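Local coordinates for beta-N-acetylglucosaminidase-like protein Glycoside hydrolase family 20 (Flavobacterium johnsoniae, PDB 6YHH) that probably removes terminal N-acetylglucosamine residues from chitin-derived oligosaccharides, as a family 20 beta-N-acetylhexosaminidase of bacterial chitin metabolism, at residues A[586-590]-A[631-635]; A[524-528]-A[599-603]; A[306-311]-A[359-363]. All coordinates share one frame; numbering follows the deposited sequence.

Overall arrangement
Interactions 1 and 2 join helices of the C-terminal region and share helix 583-607, their centres about 20 Å apart; interaction 3 belongs to the catalytic barrel, its centre about 62 Å from that of interaction 1 and about 52 Å from that of interaction 2, on the opposite side of the chain's centre. The chemistry follows the setting. At the surface, interaction 1 combines leucine packing with a lysine reaching the end of a helix. Interaction 2, partly buried, has no hydrogen bond between its segments and relies on apolar side chains. Interaction 3, also partly buried, joins parallel strands through backbone bonds and uses a lysine to gather loop carbonyls.

Interaction 1: A[586-590]-A[631-635]; sequences KAKVA and LLVLD
The carbonyl oxygen of Leu634 receives the ammonium group of Lys586 in a weak hydrogen bond, NZ to O 3.0 Å. It belongs to the last helical residue of 617-634, and the donor comes from near the start of helix 583-607, so the bond ties two successive helices of a helical hairpin near its open end. Asp635, where the chain leaves helical geometry, adds a carboxylate: its OD1 stands 3.8 Å from Lys586 NZ, a long salt bridge. A carbonyl oxygen and a carboxylate both face the ammonium group, though neither holds it tightly, and the partial negative charge expected at a helix C-terminus probably helps.

Lys586 reaches them by a bent route. The chain leaves the backbone with CG opposite N (chi1 -171°) and turns at chi3 (-85°), which brings CE and NZ up in front of the Leu634 oxygen. Its methylenes meanwhile slide past the Leu634 side chain in the opposite direction, CD lying 4.1 Å from Leu634 CB.

Next to these polar atoms the helices meet through apolar side chains. Leu634 sends CD1 toward helix 583-607, where Val589 CG1 meets it at 3.9 Å, the two side chains crossing at about a right angle. Ala590 offers just a methyl group, and two leucines of the facing helix share it. Tyr577 of helix 565-579 touches Lys586, Val589 and Leu634, while Phe593 continues the apolar surface against Leu631 and Leu634. Around the Ala590 methyl, Leu634 CD1 lies 4.0 Å from CB and Leu631 CD2 lies 3.9 Å from it.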
loop_
_atom_site.group_PDB
_atom_site.type_symbol
_atom_site.label_atom_id
_atom_site.label_comp_id
_atom_site.label_asym_id
_atom_site.label_seq_id
_atom_site.Cartn_x
_atom_site.Cartn_y
_atom_site.Cartn_z
ATOM N N LYS A 586 0.118 43.118 -6.399
ATOM C CA LYS A 586 -1.188 42.995 -7.019
ATOM C C LYS A 586 -1.172 41.857 -8.058
ATOM O O LYS A 586 -2.116 41.051 -8.156
ATOM C CB LYS A 586 -1.571 44.279 -7.746
ATOM C CG LYS A 586 -3.005 44.250 -8.207
ATOM C CD LYS A 586 -3.258 45.290 -9.301
ATOM C CE LYS A 586 -3.559 46.637 -8.799
ATOM N NZ LYS A 586 -3.722 47.409 -10.077
ATOM N N ALA A 587 -0.092 41.792 -8.836
ATOM C CA ALA A 587 0.047 40.727 -9.830
ATOM C C ALA A 587 0.115 39.329 -9.169
ATOM O O ALA A 587 -0.459 38.398 -9.775
ATOM C CB ALA A 587 1.250 40.925 -10.719
ATOM N N LYS A 588 0.702 39.205 -7.976
ATOM C CA LYS A 588 0.735 37.883 -7.269
ATOM C C LYS A 588 -0.675 37.461 -6.904
ATOM O O LYS A 588 -0.991 36.265 -7.023
ATOM C CB LYS A 588 1.697 37.923 -6.060
ATOM C CG LYS A 588 3.182 37.836 -6.497
ATOM C CD LYS A 588 4.171 37.853 -5.293
ATOM N N VAL A 589 -1.514 38.416 -6.528
ATOM C CA VAL A 589 -2.903 38.096 -6.160
ATOM C C VAL A 589 -3.659 37.723 -7.445
ATOM O O VAL A 589 -4.371 36.722 -7.517
ATOM C CB VAL A 589 -3.599 39.253 -5.445
ATOM C CG1 VAL A 589 -5.059 38.966 -5.244
ATOM C CG2 VAL A 589 -2.896 39.533 -4.141
ATOM N N ALA A 590 -3.532 38.530 -8.496
ATOM C CA ALA A 590 -4.210 38.295 -9.743
ATOM C C ALA A 590 -3.855 36.907 -10.341
ATOM O O ALA A 590 -4.723 36.318 -10.999
ATOM C CB ALA A 590 -3.851 39.411 -10.739
ATOM N N LEU A 631 -10.642 40.201 -10.617
ATOM C CA LEU A 631 -9.660 40.718 -11.589
ATOM C C LEU A 631 -10.054 42.157 -12.030
ATOM O O LEU A 631 -9.190 43.041 -12.185
ATOM C CB LEU A 631 -9.557 39.812 -12.814
ATOM C CG LEU A 631 -8.784 38.496 -12.528
ATOM C CD1 LEU A 631 -8.996 37.596 -13.695
ATOM C CD2 LEU A 631 -7.301 38.786 -12.368
ATOM N N LEU A 632 -11.338 42.383 -12.222
ATOM C CA LEU A 632 -11.766 43.741 -12.633
ATOM C C LEU A 632 -11.647 44.700 -11.478
ATOM O O LEU A 632 -11.217 45.852 -11.649
ATOM C CB LEU A 632 -13.189 43.724 -13.144
ATOM C CG LEU A 632 -13.429 42.864 -14.364
ATOM C CD1 LEU A 632 -14.905 42.671 -14.505
ATOM C CD2 LEU A 632 -12.831 43.475 -15.622
ATOM N N VAL A 633 -11.980 44.262 -10.287
ATOM C CA VAL A 633 -11.818 45.063 -9.077
ATOM C C VAL A 633 -10.355 45.523 -8.914
ATOM O O VAL A 633 -10.096 46.719 -8.751
ATOM C CB VAL A 633 -12.253 44.313 -7.825
ATOM C CG1 VAL A 633 -11.895 45.061 -6.571
ATOM C CG2 VAL A 633 -13.749 44.049 -7.785
ATOM N N LEU A 634 -9.398 44.594 -9.010
ATOM C CA LEU A 634 -7.974 44.922 -8.861
ATOM C C LEU A 634 -7.507 45.982 -9.879
ATOM O O LEU A 634 -6.606 46.739 -9.570
ATOM C CB LEU A 634 -7.052 43.693 -8.955
ATOM C CG LEU A 634 -7.020 42.649 -7.793
ATOM C CD1 LEU A 634 -6.102 41.469 -8.111
ATOM C CD2 LEU A 634 -6.646 43.159 -6.421
ATOM N N ASP A 635 -8.092 45.994 -11.068
ATOM C CA ASP A 635 -7.850 47.075 -12.049
ATOM C C ASP A 635 -8.839 48.259 -12.109
ATOM O O ASP A 635 -8.861 48.969 -13.114
ATOM C CB ASP A 635 -7.715 46.435 -13.415
ATOM C CG ASP A 635 -6.299 46.181 -13.755
ATOM O OD1 ASP A 635 -5.567 45.689 -12.852
ATOM O OD2 ASP A 635 -5.905 46.566 -14.888
#

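Interaction 2: A[524-528]-A[599-603]; sequences SVNEF and VNKGL
Leu603 packs against Phe528 and Val525, and apolar contact of this kind carries most of the interaction. The leucine divides its methyl groups between the two: CD1 sits over one face of the Phe528 ring, 4.0 Å from CG, whereas CD2 lies against the backbone of Val525, 3.8 Å from its CA. The leucine and phenylalanine side chains cross at about a right angle. Phe528 CG stands opposite its own backbone N (chi1 -159°), a setting that turns a face of the ring to Leu603 CD1. Val599, one turn earlier than Leu603, likewise forks, with CG1 3.9 Å from Phe528 CB and CG2 3.7 Å from Glu527 CB.

The arrangement is a helix-helix crossing, in which helix 523-529 runs obliquely antiparallel to helix 583-607, their segment axes 8.8 Å apart at closest approach and their directions 132° from parallel. Ile616 of the preceding loop and Ser620 of helix 617-634 touch both Phe528 and Leu603. Leu513 of helix 507-517 also touches Val525.

Close backbone approach forms a second kind of contact. The CA atoms of Ser524 and Val599 are 5.0 Å apart, and Val599 CG1 comes within van der Waals range of Ser524 O, 3.5 Å. Ser524 OG rests 3.5 Å from Gly602 CA, on the surface of a residue that has no side chain to hold the helices apart.

No hydrogen bond crosses between the segments; the carboxylate of Glu527 meets Val599 by van der Waals contact. Glu527 slants across Val599, its OE1 close to CG2, while OE2 forms a salt bridge with NZ of Lys523 on its own helix.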
loop_
_atom_site.group_PDB
_atom_site.type_symbol
_atom_site.label_atom_id
_atom_site.label_comp_id
_atom_site.label_asym_id
_atom_site.label_seq_id
_atom_site.Cartn_x
_atom_site.Cartn_y
_atom_site.Cartn_z
ATOM N N SER A 524 -6.438 19.504 -13.327
ATOM C CA SER A 524 -7.382 20.513 -12.837
ATOM C C SER A 524 -8.031 20.116 -11.526
ATOM O O SER A 524 -8.236 20.953 -10.637
ATOM C CB SER A 524 -8.424 20.776 -13.896
ATOM O OG SER A 524 -7.718 21.391 -14.945
ATOM N N VAL A 525 -8.331 18.820 -11.378
ATOM C CA VAL A 525 -8.934 18.389 -10.101
ATOM C C VAL A 525 -7.934 18.409 -8.960
ATOM O O VAL A 525 -8.250 18.803 -7.854
ATOM C CB VAL A 525 -9.675 17.048 -10.257
ATOM C CG1 VAL A 525 -8.802 15.902 -10.549
ATOM C CG2 VAL A 525 -10.488 16.785 -9.016
ATOM N N ASN A 526 -6.687 18.054 -9.240
ATOM C CA ASN A 526 -5.624 18.193 -8.239
ATOM C C ASN A 526 -5.411 19.651 -7.833
ATOM O O ASN A 526 -5.336 19.986 -6.645
ATOM C CB ASN A 526 -4.352 17.587 -8.806
ATOM C CG ASN A 526 -3.250 17.510 -7.762
ATOM O OD1 ASN A 526 -3.397 16.925 -6.675
ATOM N ND2 ASN A 526 -2.138 18.191 -8.083
ATOM N N GLU A 527 -5.371 20.544 -8.818
ATOM C CA GLU A 527 -5.260 21.954 -8.451
ATOM C C GLU A 527 -6.415 22.443 -7.643
ATOM O O GLU A 527 -6.268 23.303 -6.737
ATOM C CB GLU A 527 -5.055 22.844 -9.720
ATOM C CG GLU A 527 -3.764 22.520 -10.418
ATOM C CD GLU A 527 -3.624 23.125 -11.797
ATOM O OE1 GLU A 527 -4.624 23.452 -12.458
ATOM O OE2 GLU A 527 -2.428 23.195 -12.254
ATOM N N PHE A 528 -7.616 21.967 -7.935
ATOM C CA PHE A 528 -8.789 22.384 -7.131
ATOM C C PHE A 528 -8.693 21.818 -5.681
ATOM O O PHE A 528 -9.136 22.501 -4.748
ATOM C CB PHE A 528 -10.108 21.973 -7.774
ATOM C CG PHE A 528 -11.292 22.788 -7.280
ATOM C CD1 PHE A 528 -11.278 24.198 -7.372
ATOM C CD2 PHE A 528 -12.409 22.201 -6.758
ATOM C CE1 PHE A 528 -12.322 24.930 -6.825
ATOM C CE2 PHE A 528 -13.469 22.930 -6.251
ATOM C CZ PHE A 528 -13.424 24.318 -6.306
ATOM N N VAL A 599 -8.643 26.499 -13.824
ATOM C CA VAL A 599 -9.038 25.259 -13.154
ATOM C C VAL A 599 -10.517 24.933 -13.402
ATOM O O VAL A 599 -10.882 23.806 -13.721
ATOM C CB VAL A 599 -8.734 25.358 -11.628
ATOM C CG1 VAL A 599 -9.456 24.246 -10.865
ATOM C CG2 VAL A 599 -7.225 25.400 -11.373
ATOM N N ASN A 600 -11.359 25.923 -13.305
ATOM C CA ASN A 600 -12.782 25.715 -13.495
ATOM C C ASN A 600 -13.016 25.263 -14.924
ATOM O O ASN A 600 -13.820 24.375 -15.158
ATOM C CB ASN A 600 -13.601 26.944 -13.191
ATOM C CG ASN A 600 -15.064 26.700 -13.361
ATOM O OD1 ASN A 600 -15.677 25.866 -12.685
ATOM N ND2 ASN A 600 -15.657 27.388 -14.370
ATOM N N LYS A 601 -12.376 25.906 -15.903
ATOM C CA LYS A 601 -12.498 25.412 -17.293
ATOM C C LYS A 601 -12.098 23.966 -17.414
ATOM O O LYS A 601 -12.812 23.182 -18.019
ATOM C CB LYS A 601 -11.661 26.206 -18.321
ATOM C CG LYS A 601 -12.094 27.683 -18.435
ATOM C CD LYS A 601 -11.113 28.571 -19.162
ATOM C CE LYS A 601 -11.016 28.365 -20.642
ATOM N NZ LYS A 601 -9.731 28.828 -21.318
ATOM N N GLY A 602 -11.017 23.575 -16.767
ATOM C CA GLY A 602 -10.566 22.216 -16.833
ATOM C C GLY A 602 -11.517 21.230 -16.222
ATOM O O GLY A 602 -11.786 20.148 -16.798
ATOM N N LEU A 603 -12.141 21.625 -15.113
ATOM C CA LEU A 603 -13.123 20.772 -14.484
ATOM C C LEU A 603 -14.374 20.594 -15.355
ATOM O O LEU A 603 -14.945 19.486 -15.513
ATOM C CB LEU A 603 -13.500 21.344 -13.135
ATOM C CG LEU A 603 -12.404 21.333 -12.058
ATOM C CD1 LEU A 603 -12.962 22.012 -10.791
ATOM C CD2 LEU A 603 -11.971 19.890 -11.802
#

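Interaction 3: A[306-311]-A[359-363]; sequences FPGAYF and HGKQL
Lys361 points its side chain along the 306-311 segment and delivers its ammonium group among backbone carbonyls. NZ bonds to Phe306 O at 2.9 Å, in that carbonyl's plane, and to Gly308 O at 2.8 Å, where it stands above the plane and avoids the lone-pair direction. Pro307 O is also near, 3.2 Å from NZ. With CG beside the backbone N, the lysine chain bends again at chi2 (-61°) and then runs straight into this cradle, its CD and CE passing close to Gly308 O. Two hydrogen bonds hold the ammonium group, and the turn leading into strand 310-312 is tied to the start of the neighbouring strand.

The two segments belong to the curled sheet of the family 20 catalytic TIM barrel, in which strands 310-312 and 362-366 are parallel neighbours. Gln362 N donates to Ala309 O at 2.8 Å and an almost straight 172°; Gln362 O in turn accepts from Phe311 N at 2.9 Å. Ahead of strand 362-366, Gly360 ends helix 341-358 in a Schellman motif, its positive phi turning the chain toward the sheet.

On one face of the sheet Tyr310 and Gln362 lie side by side and point the same way, with their ring and amide planes 58° apart. Gln362 OE1 approaches Tyr310 CE1 to 3.6 Å, and a water completes the pairing: it donates to OE1 and hydrogen-bonds to Tyr310 OH from the edge of the ring. The Ala309 methyl covers part of one ring face, offset toward the rim. The other face of the sheet carries Phe311 and Leu363; the ring of Phe311 meets Phe299 edge-to-face, and its side chain touches Leu356 of helix 341-358.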
loop_
_atom_site.group_PDB
_atom_site.type_symbol
_atom_site.label_atom_id
_atom_site.label_comp_id
_atom_site.label_asym_id
_atom_site.label_seq_id
_atom_site.Cartn_x
_atom_site.Cartn_y
_atom_site.Cartn_z
ATOM N N PHE A 306 -0.254 -8.597 25.077
ATOM C CA PHE A 306 0.295 -7.254 25.142
ATOM C C PHE A 306 1.244 -7.137 26.360
ATOM O O PHE A 306 0.791 -6.963 27.487
ATOM C CB PHE A 306 -0.853 -6.281 25.261
ATOM C CG PHE A 306 -1.696 -6.192 24.029
ATOM C CD1 PHE A 306 -1.200 -5.500 22.910
ATOM C CD2 PHE A 306 -2.919 -6.815 23.951
ATOM C CE1 PHE A 306 -2.002 -5.426 21.770
ATOM C CE2 PHE A 306 -3.671 -6.778 22.807
ATOM C CZ PHE A 306 -3.183 -6.078 21.718
ATOM N N PRO A 307 2.550 -7.181 26.135
ATOM C CA PRO A 307 3.465 -7.197 27.270
ATOM C C PRO A 307 3.637 -5.862 27.995
ATOM O O PRO A 307 4.186 -5.839 29.096
ATOM C CB PRO A 307 4.791 -7.609 26.638
ATOM C CG PRO A 307 4.700 -7.093 25.218
ATOM C CD PRO A 307 3.247 -7.321 24.845
ATOM N N GLY A 308 3.194 -4.752 27.371
ATOM C CA GLY A 308 3.264 -3.449 27.936
ATOM C C GLY A 308 2.514 -3.386 29.248
ATOM O O GLY A 308 1.573 -4.124 29.471
ATOM N N ALA A 309 2.949 -2.492 30.114
ATOM C CA ALA A 309 2.387 -2.441 31.452
ATOM C C ALA A 309 1.063 -1.790 31.637
ATOM O O ALA A 309 0.549 -1.756 32.776
ATOM C CB ALA A 309 3.410 -1.781 32.375
ATOM N N TYR A 310 0.481 -1.193 30.555
ATOM C CA TYR A 310 -0.734 -0.385 30.633
ATOM C C TYR A 310 -1.849 -1.040 29.813
ATOM O O TYR A 310 -1.636 -1.506 28.685
ATOM C CB TYR A 310 -0.494 1.043 30.111
ATOM C CG TYR A 310 0.712 1.622 30.785
ATOM C CD1 TYR A 310 0.582 2.124 32.029
ATOM C CD2 TYR A 310 1.940 1.460 30.263
ATOM C CE1 TYR A 310 1.700 2.583 32.721
ATOM C CE2 TYR A 310 3.067 1.884 30.914
ATOM C CZ TYR A 310 2.921 2.462 32.158
ATOM O OH TYR A 310 4.058 2.888 32.868
ATOM N N PHE A 311 -3.036 -1.046 30.381
ATOM C CA PHE A 311 -4.210 -1.591 29.721
ATOM C C PHE A 311 -5.325 -0.559 29.814
ATOM O O PHE A 311 -5.717 -0.156 30.920
ATOM C CB PHE A 311 -4.667 -2.981 30.264
ATOM C CG PHE A 311 -5.526 -3.709 29.313
ATOM C CD1 PHE A 311 -6.839 -3.303 29.056
ATOM C CD2 PHE A 311 -4.977 -4.777 28.622
ATOM C CE1 PHE A 311 -7.597 -4.037 28.085
ATOM C CE2 PHE A 311 -5.710 -5.464 27.644
ATOM C CZ PHE A 311 -6.988 -5.056 27.346
ATOM N N HIS A 359 -2.582 -9.601 35.879
ATOM C CA HIS A 359 -1.722 -9.775 34.674
ATOM C C HIS A 359 -0.516 -8.843 34.641
ATOM O O HIS A 359 0.191 -8.810 33.618
ATOM C CB HIS A 359 -2.596 -9.630 33.408
ATOM C CG HIS A 359 -3.683 -10.666 33.329
ATOM N ND1 HIS A 359 -3.397 -11.988 33.124
ATOM C CD2 HIS A 359 -5.017 -10.595 33.506
ATOM C CE1 HIS A 359 -4.514 -12.696 33.199
ATOM N NE2 HIS A 359 -5.517 -11.876 33.409
ATOM N N GLY A 360 -0.357 -8.053 35.693
ATOM C CA GLY A 360 0.709 -7.107 35.830
ATOM C C GLY A 360 0.488 -5.776 35.154
ATOM O O GLY A 360 1.436 -5.071 34.794
ATOM N N LYS A 361 -0.790 -5.440 34.979
ATOM C CA LYS A 361 -1.131 -4.197 34.234
ATOM C C LYS A 361 -1.749 -3.155 35.080
ATOM O O LYS A 361 -2.543 -3.424 36.012
ATOM C CB LYS A 361 -2.107 -4.513 33.095
ATOM C CG LYS A 361 -1.762 -5.752 32.302
ATOM C CD LYS A 361 -0.376 -5.601 31.627
ATOM C CE LYS A 361 -0.013 -6.823 30.824
ATOM N NZ LYS A 361 1.409 -6.821 30.359
ATOM N N GLN A 362 -1.360 -1.947 34.757
ATOM C CA GLN A 362 -1.960 -0.763 35.298
ATOM C C GLN A 362 -3.111 -0.288 34.423
ATOM O O GLN A 362 -3.091 -0.494 33.221
ATOM C CB GLN A 362 -0.942 0.353 35.331
ATOM C CG GLN A 362 0.155 0.138 36.375
ATOM C CD GLN A 362 1.402 0.962 36.149
ATOM O OE1 GLN A 362 1.427 2.200 36.305
ATOM N NE2 GLN A 362 2.487 0.272 35.802
ATOM N N LEU A 363 -4.112 0.315 35.059
ATOM C CA LEU A 363 -5.389 0.666 34.375
ATOM C C LEU A 363 -5.368 2.069 33.883
ATOM O O LEU A 363 -4.907 2.982 34.562
ATOM C CB LEU A 363 -6.547 0.479 35.393
ATOM C CG LEU A 363 -8.020 0.609 34.964
ATOM C CD1 LEU A 363 -8.897 -0.247 35.813
ATOM C CD2 LEU A 363 -8.403 2.091 34.918
HETATM O O HOH W 1 3.510 3.945 35.605
#